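Side-chain contacts in alanine dehydrogenase/pyridine nucleotide transhydrogenase (Mycobacterium smegmatis str. MC2 155, PDB 3P2Y), which probably passes hydride between NADH and NADP as the alpha-1 subunit of a proton-translocating nicotinamide nucleotide transhydrogenase related to alanine dehydrogenase: residues A[131-134]-A[135-138]; A[139-142]-A[143-146]; A[153-156]-A[157-161]; A[341-344]-A[345-349]. All blocks are in the same frame, centred on the assembly; numbering follows the deposited sequence. Where two conformers were deposited one is given.

Contact 1: A[131-134]-A[135-138]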
ATOM      1  N   ALA A 131     -33.614 -18.497  -0.704  1.00 12.32           N
ATOM      2  CA  ALA A 131     -32.385 -17.682  -0.752  1.00 11.79           C
ATOM      3  C   ALA A 131     -32.014 -17.159   0.615  1.00 12.18           C
ATOM      4  O   ALA A 131     -32.876 -16.677   1.359  1.00 11.73           O
ATOM      5  CB  ALA A 131     -32.568 -16.513  -1.704  1.00 12.48           C
ATOM      6  N   PHE A 132     -30.715 -17.213   0.926  1.00 10.90           N
ATOM      7  CA  PHE A 132     -30.232 -16.826   2.251  1.00 11.27           C
ATOM      8  C   PHE A 132     -29.252 -15.698   2.063  1.00 11.67           C
ATOM      9  O   PHE A 132     -28.291 -15.860   1.334  1.00 11.18           O
ATOM     10  CB  PHE A 132     -29.555 -18.006   2.953  1.00 11.01           C
ATOM     11  CG  PHE A 132     -30.494 -19.174   3.194  1.00 11.54           C
ATOM     12  CD1 PHE A 132     -31.221 -19.246   4.380  1.00 12.39           C
ATOM     13  CD2 PHE A 132     -30.690 -20.150   2.214  1.00 11.89           C
ATOM     14  CE1 PHE A 132     -32.112 -20.315   4.612  1.00 10.71           C
ATOM     15  CE2 PHE A 132     -31.599 -21.211   2.417  1.00 13.44           C
ATOM     16  CZ  PHE A 132     -32.295 -21.288   3.632  1.00 11.87           C
ATOM     17  N   ALA A 133     -29.525 -14.558   2.694  1.00 11.80           N
ATOM     18  CA  ALA A 133     -28.654 -13.358   2.613  1.00 11.06           C
ATOM     19  C   ALA A 133     -27.595 -13.414   3.718  1.00 11.62           C
ATOM     20  O   ALA A 133     -27.921 -13.470   4.928  1.00 11.70           O
ATOM     21  CB  ALA A 133     -29.493 -12.079   2.778  1.00 10.79           C
ATOM     22  N   MET A 134     -26.329 -13.370   3.327  1.00 11.04           N
ATOM     23  CA  MET A 134     -25.269 -13.429   4.325  1.00 11.66           C
ATOM     24  C   MET A 134     -25.309 -12.195   5.243  1.00 12.25           C
ATOM     25  O   MET A 134     -24.919 -12.284   6.404  1.00 14.21           O
ATOM     26  CB  MET A 134     -23.903 -13.600   3.650  1.00 11.23           C
ATOM     27  CG  MET A 134     -23.727 -14.968   2.916  1.00 11.56           C
ATOM     28  SD  MET A 134     -23.930 -16.412   4.018  1.00 12.38           S
ATOM     29  CE  MET A 134     -22.440 -16.245   5.048  1.00 10.35           C
ATOM     30  N   GLU A 135     -25.819 -11.070   4.745  1.00 11.95           N
ATOM     31  CA  GLU A 135     -25.952  -9.871   5.587  1.00 13.67           C
ATOM     32  C   GLU A 135     -26.942 -10.086   6.731  1.00 14.13           C
ATOM     33  O   GLU A 135     -26.909  -9.340   7.726  1.00 15.43           O
ATOM     34  CB  GLU A 135     -26.441  -8.656   4.764  1.00 14.29           C
ATOM     35  CG  GLU A 135     -25.589  -8.276   3.553  1.00 14.57           C
ATOM     36  CD  GLU A 135     -26.131  -8.861   2.238  1.00 13.71           C
ATOM     37  OE1 GLU A 135     -26.660  -9.997   2.241  1.00 12.60           O
ATOM     38  OE2 GLU A 135     -25.972  -8.205   1.188  1.00 14.04           O
ATOM     39  N   SER A 136     -27.836 -11.065   6.581  1.00 14.60           N
ATOM     40  CA  SER A 136     -28.935 -11.306   7.527  1.00 14.72           C
ATOM     41  C   SER A 136     -28.648 -12.439   8.511  1.00 14.92           C
ATOM     42  O   SER A 136     -29.534 -12.799   9.309  1.00 14.19           O
ATOM     43  CB  SER A 136     -30.259 -11.556   6.787  1.00 15.11           C
ATOM     44  OG  SER A 136     -30.642 -10.372   6.061  1.00 16.80           O
ATOM     45  N   ILE A 137     -27.421 -12.976   8.483  1.00 14.23           N
ATOM     46  CA  ILE A 137     -26.973 -13.936   9.494  1.00 14.67           C
ATOM     47  C   ILE A 137     -27.052 -13.212  10.847  1.00 14.31           C
ATOM     48  O   ILE A 137     -26.492 -12.135  11.011  1.00 14.34           O
ATOM     49  CB  ILE A 137     -25.506 -14.418   9.232  1.00 15.23           C
ATOM     50  CG1 ILE A 137     -25.407 -15.192   7.901  1.00 16.15           C
ATOM     51  CG2 ILE A 137     -24.983 -15.298  10.405  1.00 16.00           C
ATOM     52  CD1 ILE A 137     -26.066 -16.544   7.930  1.00 18.94           C
ATOM     53  N   PRO A 138     -27.793 -13.782  11.803  1.00 15.63           N
ATOM     54  CA  PRO A 138     -27.962 -13.035  13.055  1.00 16.00           C
ATOM     55  C   PRO A 138     -26.678 -13.010  13.868  1.00 16.96           C
ATOM     56  O   PRO A 138     -25.848 -13.937  13.757  1.00 15.95           O
ATOM     57  CB  PRO A 138     -29.095 -13.789  13.779  1.00 16.01           C
ATOM     58  CG  PRO A 138     -29.156 -15.128  13.160  1.00 17.43           C
ATOM     59  CD  PRO A 138     -28.622 -14.997  11.748  1.00 14.15           C
TER

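Contact 2: A[139-142]-A[143-146]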
ATOM      1  N   ARG A 139     -26.518 -11.949  14.671  1.00 18.13           N
ATOM      2  CA  ARG A 139     -25.314 -11.780  15.471  1.00 18.75           C
ATOM      3  C   ARG A 139     -25.481 -12.538  16.780  1.00 19.45           C
ATOM      4  O   ARG A 139     -25.704 -11.946  17.832  1.00 19.35           O
ATOM      5  CB  ARG A 139     -25.053 -10.297  15.745  1.00 20.82           C
ATOM      6  N   ILE A 140     -25.399 -13.859  16.682  1.00 18.64           N
ATOM      7  CA  ILE A 140     -25.555 -14.775  17.820  1.00 17.92           C
ATOM      8  C   ILE A 140     -24.353 -15.724  17.864  1.00 18.99           C
ATOM      9  O   ILE A 140     -23.653 -15.922  16.844  1.00 17.90           O
ATOM     10  CB  ILE A 140     -26.883 -15.569  17.769  1.00 17.45           C
ATOM     11  CG1 ILE A 140     -26.917 -16.531  16.561  1.00 16.95           C
ATOM     12  CG2 ILE A 140     -28.118 -14.608  17.798  1.00 16.56           C
ATOM     13  CD1 ILE A 140     -28.155 -17.445  16.534  1.00 17.54           C
ATOM     14  N   SER A 141     -24.121 -16.312  19.037  1.00 19.20           N
ATOM     15  CA  SER A 141     -22.956 -17.176  19.295  0.50 19.84           C
ATOM     16  C   SER A 141     -22.792 -18.285  18.251  1.00 19.42           C
ATOM     17  O   SER A 141     -21.694 -18.506  17.709  1.00 19.66           O
ATOM     18  CB  SER A 141     -23.064 -17.793  20.703  0.50 20.21           C
ATOM     19  OG  SER A 141     -21.836 -18.396  21.103  0.50 22.85           O
ATOM     20  N   ARG A 142     -23.889 -18.988  17.988  1.00 18.32           N
ATOM     21  CA  ARG A 142     -23.901 -20.140  17.072  1.00 18.93           C
ATOM     22  C   ARG A 142     -23.510 -19.730  15.635  1.00 18.16           C
ATOM     23  O   ARG A 142     -23.155 -20.588  14.812  1.00 18.17           O
ATOM     24  CB  ARG A 142     -25.280 -20.811  17.014  1.00 18.62           C
ATOM     25  CG  ARG A 142     -25.688 -21.641  18.242  1.00 23.31           C
ATOM     26  CD  ARG A 142     -27.017 -22.365  17.991  1.00 26.05           C
ATOM     27  NE  ARG A 142     -26.995 -23.169  16.770  1.00 27.36           N
ATOM     28  CZ  ARG A 142     -27.808 -22.997  15.714  1.00 26.07           C
ATOM     29  NH1 ARG A 142     -28.733 -22.045  15.696  1.00 25.98           N
ATOM     30  NH2 ARG A 142     -27.699 -23.798  14.666  1.00 26.59           N
ATOM     31  N   ALA A 143     -23.626 -18.438  15.336  1.00 17.00           N
ATOM     32  CA  ALA A 143     -23.393 -17.944  13.955  1.00 16.46           C
ATOM     33  C   ALA A 143     -22.036 -17.243  13.826  1.00 17.05           C
ATOM     34  O   ALA A 143     -21.722 -16.646  12.782  1.00 15.50           O
ATOM     35  CB  ALA A 143     -24.515 -17.008  13.536  1.00 16.97           C
ATOM     36  N   GLN A 144     -21.202 -17.336  14.864  1.00 16.95           N
ATOM     37  CA  GLN A 144     -19.888 -16.653  14.820  1.00 19.09           C
ATOM     38  C   GLN A 144     -19.041 -17.011  13.603  1.00 18.39           C
ATOM     39  O   GLN A 144     -18.401 -16.137  13.001  1.00 19.70           O
ATOM     40  CB  GLN A 144     -19.077 -16.972  16.072  1.00 20.06           C
ATOM     41  CG  GLN A 144     -19.509 -16.213  17.267  1.00 27.09           C
ATOM     42  CD  GLN A 144     -18.488 -16.335  18.371  1.00 33.36           C
ATOM     43  OE1 GLN A 144     -18.244 -17.433  18.899  1.00 38.33           O
ATOM     44  NE2 GLN A 144     -17.848 -15.220  18.699  1.00 36.43           N
ATOM     45  N   THR A 145     -19.061 -18.281  13.219  1.00 16.62           N
ATOM     46  CA  THR A 145     -18.258 -18.738  12.081  1.00 15.41           C
ATOM     47  C   THR A 145     -18.858 -18.371  10.711  1.00 13.58           C
ATOM     48  O   THR A 145     -18.214 -18.592   9.674  1.00 11.90           O
ATOM     49  CB  THR A 145     -18.066 -20.281  12.107  1.00 15.85           C
ATOM     50  OG1 THR A 145     -19.337 -20.909  12.035  1.00 17.33           O
ATOM     51  CG2 THR A 145     -17.352 -20.733  13.382  1.00 18.41           C
ATOM     52  N   MET A 146     -20.071 -17.807  10.717  1.00 11.80           N
ATOM     53  CA  MET A 146     -20.851 -17.518   9.490  1.00 11.97           C
ATOM     54  C   MET A 146     -20.907 -16.036   9.176  1.00 11.79           C
ATOM     55  O   MET A 146     -21.622 -15.630   8.257  1.00 12.59           O
ATOM     56  CB  MET A 146     -22.312 -18.030   9.634  1.00 12.21           C
ATOM     57  CG  MET A 146     -22.403 -19.504   9.858  1.00 12.26           C
ATOM     58  SD  MET A 146     -24.056 -19.939  10.504  1.00 15.08           S
ATOM     59  CE  MET A 146     -23.631 -21.516  11.262  1.00 16.29           C
TER
HETATM   60  O   HOH W   1     -20.491 -20.505  14.533  1.00 31.00           O

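Contact 3: A[153-156]-A[157-161]. With EDO (1,2-ethanediol), chain G.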
ATOM      1  N   ALA A 153     -15.068  -7.182   6.422  1.00  8.51           N
ATOM      2  CA  ALA A 153     -14.698  -5.911   7.071  1.00  9.08           C
ATOM      3  C   ALA A 153     -13.280  -5.994   7.635  1.00  9.02           C
ATOM      4  O   ALA A 153     -12.550  -4.985   7.619  1.00  9.74           O
ATOM      5  CB  ALA A 153     -15.731  -5.570   8.191  1.00  9.92           C
ATOM      6  N   ASN A 154     -12.871  -7.169   8.135  1.00  8.38           N
ATOM      7  CA  ASN A 154     -11.468  -7.361   8.583  1.00 10.16           C
ATOM      8  C   ASN A 154     -10.500  -7.103   7.454  1.00  9.51           C
ATOM      9  O   ASN A 154      -9.497  -6.404   7.627  1.00  9.50           O
ATOM     10  CB  ASN A 154     -11.214  -8.779   9.112  1.00 10.93           C
ATOM     11  CG  ASN A 154     -11.205  -8.854  10.600  1.00 17.16           C
ATOM     12  OD1 ASN A 154     -10.509  -8.078  11.281  1.00 17.05           O
ATOM     13  ND2 ASN A 154     -11.954  -9.839  11.146  1.00 20.39           N
ATOM     14  N   VAL A 155     -10.792  -7.668   6.283  1.00  8.67           N
ATOM     15  CA  VAL A 155      -9.917  -7.412   5.131  1.00  8.44           C
ATOM     16  C   VAL A 155      -9.909  -5.901   4.806  1.00  8.33           C
ATOM     17  O   VAL A 155      -8.845  -5.333   4.516  1.00  8.78           O
ATOM     18  CB  VAL A 155     -10.341  -8.215   3.885  1.00  8.95           C
ATOM     19  CG1 VAL A 155      -9.442  -7.823   2.660  1.00  7.66           C
ATOM     20  CG2 VAL A 155     -10.243  -9.752   4.177  1.00  8.73           C
ATOM     21  N   ALA A 156     -11.089  -5.286   4.819  1.00  8.47           N
ATOM     22  CA  ALA A 156     -11.210  -3.891   4.420  1.00  8.55           C
ATOM     23  C   ALA A 156     -10.427  -2.979   5.364  1.00  9.01           C
ATOM     24  O   ALA A 156      -9.727  -2.078   4.886  1.00  9.35           O
ATOM     25  CB  ALA A 156     -12.676  -3.463   4.323  1.00  9.32           C
ATOM     26  N   GLY A 157     -10.513  -3.228   6.690  1.00  8.56           N
ATOM     27  CA  GLY A 157      -9.794  -2.375   7.646  1.00  8.41           C
ATOM     28  C   GLY A 157      -8.286  -2.451   7.433  1.00  8.37           C
ATOM     29  O   GLY A 157      -7.579  -1.433   7.496  1.00  7.16           O
ATOM     30  N   TYR A 158      -7.786  -3.669   7.200  1.00  7.44           N
ATOM     31  CA  TYR A 158      -6.350  -3.877   6.922  1.00  7.90           C
ATOM     32  C   TYR A 158      -5.931  -3.147   5.639  1.00  8.28           C
ATOM     33  O   TYR A 158      -4.945  -2.386   5.625  1.00  7.86           O
ATOM     34  CB  TYR A 158      -6.107  -5.394   6.813  1.00  8.32           C
ATOM     35  CG  TYR A 158      -4.785  -5.814   6.256  1.00  7.08           C
ATOM     36  CD1 TYR A 158      -3.639  -5.763   7.038  1.00  8.05           C
ATOM     37  CD2 TYR A 158      -4.687  -6.289   4.948  1.00  7.70           C
ATOM     38  CE1 TYR A 158      -2.400  -6.165   6.525  1.00  7.64           C
ATOM     39  CE2 TYR A 158      -3.442  -6.703   4.418  1.00  7.24           C
ATOM     40  CZ  TYR A 158      -2.313  -6.653   5.234  1.00  7.86           C
ATOM     41  OH  TYR A 158      -1.078  -7.053   4.746  1.00  8.31           O
ATOM     42  N   LYS A 159      -6.684  -3.355   4.560  1.00  7.81           N
ATOM     43  CA  LYS A 159      -6.302  -2.718   3.275  1.00  7.57           C
ATOM     44  C   LYS A 159      -6.498  -1.195   3.315  1.00  8.88           C
ATOM     45  O   LYS A 159      -5.815  -0.464   2.569  1.00  8.75           O
ATOM     46  CB  LYS A 159      -7.093  -3.330   2.115  1.00  6.96           C
ATOM     47  CG  LYS A 159      -6.723  -4.798   1.807  1.00  8.75           C
ATOM     48  CD  LYS A 159      -5.227  -5.029   1.604  1.00  6.12           C
ATOM     49  CE  LYS A 159      -4.582  -4.131   0.478  1.00  6.55           C
ATOM     50  NZ  LYS A 159      -5.020  -4.684  -0.913  1.00  7.08           N
ATOM     51  N   ALA A 160      -7.412  -0.714   4.169  1.00  8.14           N
ATOM     52  CA  ALA A 160      -7.603   0.760   4.344  1.00  8.74           C
ATOM     53  C   ALA A 160      -6.338   1.430   4.853  1.00  9.07           C
ATOM     54  O   ALA A 160      -5.955   2.516   4.385  1.00  8.61           O
ATOM     55  CB  ALA A 160      -8.820   1.084   5.306  1.00  8.96           C
ATOM     56  N   VAL A 161      -5.666   0.775   5.812  1.00  8.10           N
ATOM     57  CA  VAL A 161      -4.410   1.305   6.337  1.00  8.83           C
ATOM     58  C   VAL A 161      -3.319   1.261   5.288  1.00  8.19           C
ATOM     59  O   VAL A 161      -2.526   2.216   5.180  1.00  6.99           O
ATOM     60  CB  VAL A 161      -3.956   0.560   7.638  1.00  8.10           C
ATOM     61  CG1 VAL A 161      -2.533   1.016   8.084  1.00  9.16           C
ATOM     62  CG2 VAL A 161      -4.962   0.878   8.714  1.00 11.38           C
TER
HETATM   63  C1  EDO G 366      -6.008  -1.079  -1.107  1.00 15.23           C
HETATM   64  O1  EDO G 366      -5.032  -0.878  -0.071  1.00  8.26           O
HETATM   65  C2  EDO G 366      -5.315  -1.247  -2.474  1.00 15.45           C
HETATM   66  O2  EDO G 366      -4.600  -2.506  -2.604  1.00 10.70           O

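Contact 4: A[341-344]-A[345-349]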
ATOM      1  N   GLU A 341     -11.337 -16.825   0.821  1.00  8.57           N
ATOM      2  CA  GLU A 341     -11.211 -18.017   1.686  1.00  8.81           C
ATOM      3  C   GLU A 341     -12.034 -17.861   2.949  1.00  9.07           C
ATOM      4  O   GLU A 341     -12.742 -18.790   3.330  1.00  8.85           O
ATOM      5  CB  GLU A 341      -9.748 -18.282   2.029  1.00 10.57           C
ATOM      6  CG  GLU A 341      -9.535 -19.513   2.917  1.00  9.95           C
ATOM      7  CD  GLU A 341      -8.058 -19.695   3.274  1.00 18.19           C
ATOM      8  OE1 GLU A 341      -7.216 -19.557   2.370  1.00 16.74           O
ATOM      9  OE2 GLU A 341      -7.740 -19.976   4.456  1.00 18.88           O
ATOM     10  N   LEU A 342     -11.948 -16.703   3.591  1.00  8.27           N
ATOM     11  CA  LEU A 342     -12.727 -16.461   4.803  1.00  9.33           C
ATOM     12  C   LEU A 342     -14.233 -16.505   4.501  1.00  8.77           C
ATOM     13  O   LEU A 342     -14.992 -17.131   5.248  1.00  8.33           O
ATOM     14  CB  LEU A 342     -12.344 -15.123   5.418  1.00  8.95           C
ATOM     15  CG  LEU A 342     -10.888 -15.109   5.922  1.00 11.78           C
ATOM     16  CD1 LEU A 342     -10.561 -13.697   6.375  1.00 14.08           C
ATOM     17  CD2 LEU A 342     -10.651 -16.107   7.047  1.00 12.95           C
ATOM     18  N   TYR A 343     -14.623 -15.834   3.407  1.00  8.25           N
ATOM     19  CA  TYR A 343     -16.007 -15.821   2.921  1.00  8.64           C
ATOM     20  C   TYR A 343     -16.495 -17.238   2.632  1.00  8.59           C
ATOM     21  O   TYR A 343     -17.632 -17.617   2.977  1.00  7.63           O
ATOM     22  CB  TYR A 343     -16.146 -14.957   1.652  1.00  9.04           C
ATOM     23  CG  TYR A 343     -17.573 -14.859   1.167  1.00  9.24           C
ATOM     24  CD1 TYR A 343     -18.006 -15.613   0.073  1.00  7.23           C
ATOM     25  CD2 TYR A 343     -18.490 -13.993   1.798  1.00  9.34           C
ATOM     26  CE1 TYR A 343     -19.356 -15.527  -0.375  1.00  6.95           C
ATOM     27  CE2 TYR A 343     -19.822 -13.921   1.377  1.00  7.97           C
ATOM     28  CZ  TYR A 343     -20.234 -14.684   0.279  1.00  8.00           C
ATOM     29  OH  TYR A 343     -21.508 -14.579  -0.186  1.00  7.98           O
ATOM     30  N   ALA A 344     -15.650 -18.027   1.973  1.00  8.32           N
ATOM     31  CA  ALA A 344     -16.001 -19.423   1.668  1.00  8.73           C
ATOM     32  C   ALA A 344     -16.280 -20.232   2.925  1.00  8.43           C
ATOM     33  O   ALA A 344     -17.213 -21.037   2.959  1.00  9.24           O
ATOM     34  CB  ALA A 344     -14.822 -20.078   0.849  1.00  7.51           C
ATOM     35  N   LYS A 345     -15.473 -20.021   3.963  1.00  8.89           N
ATOM     36  CA  LYS A 345     -15.718 -20.683   5.258  1.00  9.02           C
ATOM     37  C   LYS A 345     -17.031 -20.188   5.899  1.00  9.30           C
ATOM     38  O   LYS A 345     -17.786 -20.998   6.481  1.00  9.30           O
ATOM     39  CB  LYS A 345     -14.493 -20.508   6.169  1.00 10.28           C
ATOM     40  CG  LYS A 345     -13.312 -21.337   5.674  1.00 12.82           C
ATOM     41  CD  LYS A 345     -12.034 -21.153   6.528  1.00 17.12           C
ATOM     42  CE  LYS A 345     -10.930 -22.081   6.004  1.00 23.22           C
ATOM     43  NZ  LYS A 345      -9.746 -22.123   6.946  1.00 25.98           N
ATOM     44  N   ASN A 346     -17.342 -18.890   5.754  1.00  8.52           N
ATOM     45  CA  ASN A 346     -18.633 -18.366   6.261  1.00  8.86           C
ATOM     46  C   ASN A 346     -19.815 -19.051   5.565  1.00  8.97           C
ATOM     47  O   ASN A 346     -20.772 -19.532   6.203  1.00  8.78           O
ATOM     48  CB  ASN A 346     -18.773 -16.846   6.025  1.00  8.66           C
ATOM     49  CG  ASN A 346     -17.706 -15.997   6.756  1.00  8.71           C
ATOM     50  OD1 ASN A 346     -17.212 -15.037   6.188  1.00 10.42           O
ATOM     51  ND2 ASN A 346     -17.386 -16.331   7.988  1.00  9.68           N
ATOM     52  N   VAL A 347     -19.761 -19.050   4.231  1.00  8.48           N
ATOM     53  CA  VAL A 347     -20.839 -19.645   3.416  1.00  9.41           C
ATOM     54  C   VAL A 347     -20.988 -21.153   3.706  1.00  9.67           C
ATOM     55  O   VAL A 347     -22.132 -21.690   3.861  1.00  9.01           O
ATOM     56  CB  VAL A 347     -20.576 -19.359   1.906  1.00 11.06           C
ATOM     57  CG1 VAL A 347     -21.427 -20.299   1.033  1.00 15.05           C
ATOM     58  CG2 VAL A 347     -20.928 -17.861   1.625  1.00 11.26           C
ATOM     59  N   THR A 348     -19.866 -21.849   3.822  1.00  9.03           N
ATOM     60  CA  THR A 348     -19.965 -23.304   4.059  1.00 11.08           C
ATOM     61  C   THR A 348     -20.431 -23.642   5.469  1.00 10.95           C
ATOM     62  O   THR A 348     -21.060 -24.689   5.685  1.00 11.55           O
ATOM     63  CB  THR A 348     -18.694 -24.077   3.677  1.00 12.07           C
ATOM     64  OG1 THR A 348     -17.580 -23.553   4.402  1.00 14.84           O
ATOM     65  CG2 THR A 348     -18.432 -23.920   2.181  1.00 11.96           C
ATOM     66  N   ALA A 349     -20.161 -22.748   6.427  1.00 10.85           N
ATOM     67  CA  ALA A 349     -20.660 -22.972   7.779  1.00 10.81           C
ATOM     68  C   ALA A 349     -22.198 -22.896   7.755  1.00 11.70           C
ATOM     69  O   ALA A 349     -22.869 -23.685   8.440  1.00 12.25           O
ATOM     70  CB  ALA A 349     -20.023 -21.956   8.788  1.00 10.49           C
TER
HETATM   71  O   HOH W   2      -8.694 -19.651   6.990  1.00 28.62           O

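Contact 1: A[131-134]-A[135-138]
Ala133 and Ser136 meet where the last strand of a parallel sheet, 130-133, runs straight into a short 3-10 turn, the point at which the chain leaves the N-terminal domain sheet for helix 148-167. Two backbone bonds make the turn, each spanning three residues. Ser136 N donates to Ala133 O at 2.9 Å. The next bond, from Ile137 N to Met134 O, is straight (166°) but weak at 3.3 Å.

Glu135 lays its carboxylate beside the methyl of Ala133, while its hydrogen bonds go outside the turn. Its chain bends at chi2 (97°), which brings the carboxylate back beside the strand end, with OE1 3.6 Å from Ala133 CB. Both carboxylate oxygens are satisfied by the neighbouring loop: OE1 accepts from Leu112 N and OE2 from Ala113 N, so the turn is tied to the chain that follows strand 107-110.

The apolar contacts lie with Met134 and Ile137. Met134 curls at chi2 and chi3, and its CG packs against Tyr343 and its terminal methyl CE against Asn346, both of helix 336-354, while Ile137 also touches Ser372 of helix 367-372. Across the turn the two side chains meet loosely, CE of Met134 and CG1 of Ile137 being 4.2 Å apart. The same CG1 lies closer to the backbone, 3.3 Å from Met134 O.

Contact 2: A[139-142]-A[143-146]
Ile140 and Ala143 touch across a 3-10 turn of the connection between strand 130-133 and helix 148-167. Ile140 carries CG1 between its own backbone N and carbonyl carbon (chi1 66°), and this branch lies alongside the methyl of Ala143, with CG1 to CB at 3.9 Å. Ile368 of helix 367-372 touches both residues, making one small apolar patch of the three.

Gln144 is set differently. Its CB and CG lie against the carbonyl oxygen of Ser141, CG coming within 3.2 Å of that O, and from there the chain runs on extended. The aliphatic part of the glutamine thus does the touching, beside the same oxygen that accepts the bond from Gln144 N.

Arg142 points away from the following residues. A bend at chi3 (54°) turns its guanidinium group toward the start of helix 367-372, where NH2 forms a salt bridge with Asp366 and NH1 another with Glu367. Met146 reaches back toward the turn, and its extended chain sets CE 3.7 Å from Arg142 O. That oxygen is satisfied by a water, which donates to it at 2.7 Å and accepts from Thr145 N at 3.0 Å, bridging a place where the chain makes no direct bond.

A further three-residue backbone bond runs from Met146 N to Ala143 O. Ahead of it, the bonds from Ala143 N to Ile140 O and from Gln144 N to Ser141 O are the i-to-i+3 pattern characteristic of a 3-10 turn, here at 141-143.

Contact 3: A[153-156]-A[157-161]
Val155 and Lys159, one helical turn apart, lie side by side and point the same way, with Val155 CG1 4.2 Å from Lys159 CG. The tight part of the contact is the backbone: successive i-to-i+4 bonds join Ala153 to Gly157, Asn154 to Tyr158, Val155 to Lys159 and Ala156 to Ala160. The bond from Lys159 N to Val155 O is short and straight (2.9 Å, 168°). Also close-packed, the Ala160 methyl sits 3.3 Å from Ala156 O.

The side-chain packing along the turn is looser. Lys159 bends at every torsion beyond chi1, which folds its ammonium group back toward an ethanediol, probably from the crystallisation liquor. The diol spans the residue, accepting from NZ through O2 at 2.8 Å and donating through O1 to Lys159 O at 2.8 Å. NZ also bonds to Thr334 OG1 and to Ser166 O of the second subunit.

Tyr158 takes its ring across the dimer interface, edge-to-face with Phe171 of the second subunit, and its OH bonds to Val172 N of the same second subunit. On the intrachain side, helix 148-167 packs through Val161 on helix 194-206 and through Ala160 and Val161 on strand 268-271.

Contact 4: A[341-344]-A[345-349]
Tyr343 and Val347 meet one turn apart on helix 336-354, a long alpha-helix wedged between helix 148-167 and helix 42-50. Every main-chain carbonyl from Glu341 to Ala344 accepts from the N-H four residues on. The bond from Val347 N to Tyr343 O is the straightest of them (2.9 Å, 171°).

Ala344 O takes two donors. Thr348 N reaches it at 2.9 Å, and Thr348 OG1, held between its own N and carbonyl carbon (chi1 57°), donates to it from the opposite face of the carbonyl plane, also at 2.9 Å. The threonine hydroxyl is thereby satisfied by its own helix.

Glu341 and Lys345 run side by side. Their direct salt bridge is long, OE2 to NZ at 3.9 Å, and a water closes the gap by donating to OE2 at 2.7 Å and accepting from NZ at 2.7 Å. The water thus probably helps couple the two charges.

Asn346 and Tyr343 find their polar partners on other parts of the chain. Asn346 OD1 bonds to Ser151 OG and its ND2 to Thr145 O, so both ends of the buried amide are satisfied by the chain entering and beginning helix 148-167. Tyr343 OH bonds to Lys90 O, and its ring meets that of Phe111.

Over one face of the tyrosine, offset toward the rim, lies a methyl of Val347 in a CH-pi contact: CG2 stands 3.8 Å from the ring centroid and 3.5 Å from Tyr343 CE1.

Along the chain, contacts 1 to 3 follow one another from the end of strand 130-133, through the 3-10 turns, onto helix 148-167; contact 4 comes much later, on helix 336-354. Yet contact 4 lies about as near to contacts 1 and 2 (centres about 13 and 12 Å away) as those two lie to each other (about 12 Å), and all three touch. The late helix therefore packs against the connection that follows the N-terminal sheet. Contact 3 stands apart, its centre about 18 Å from that of contact 4 and over 20 Å from the others, carrying the chain toward the mixed sheet, which is probably of the Rossmann type, and the second subunit.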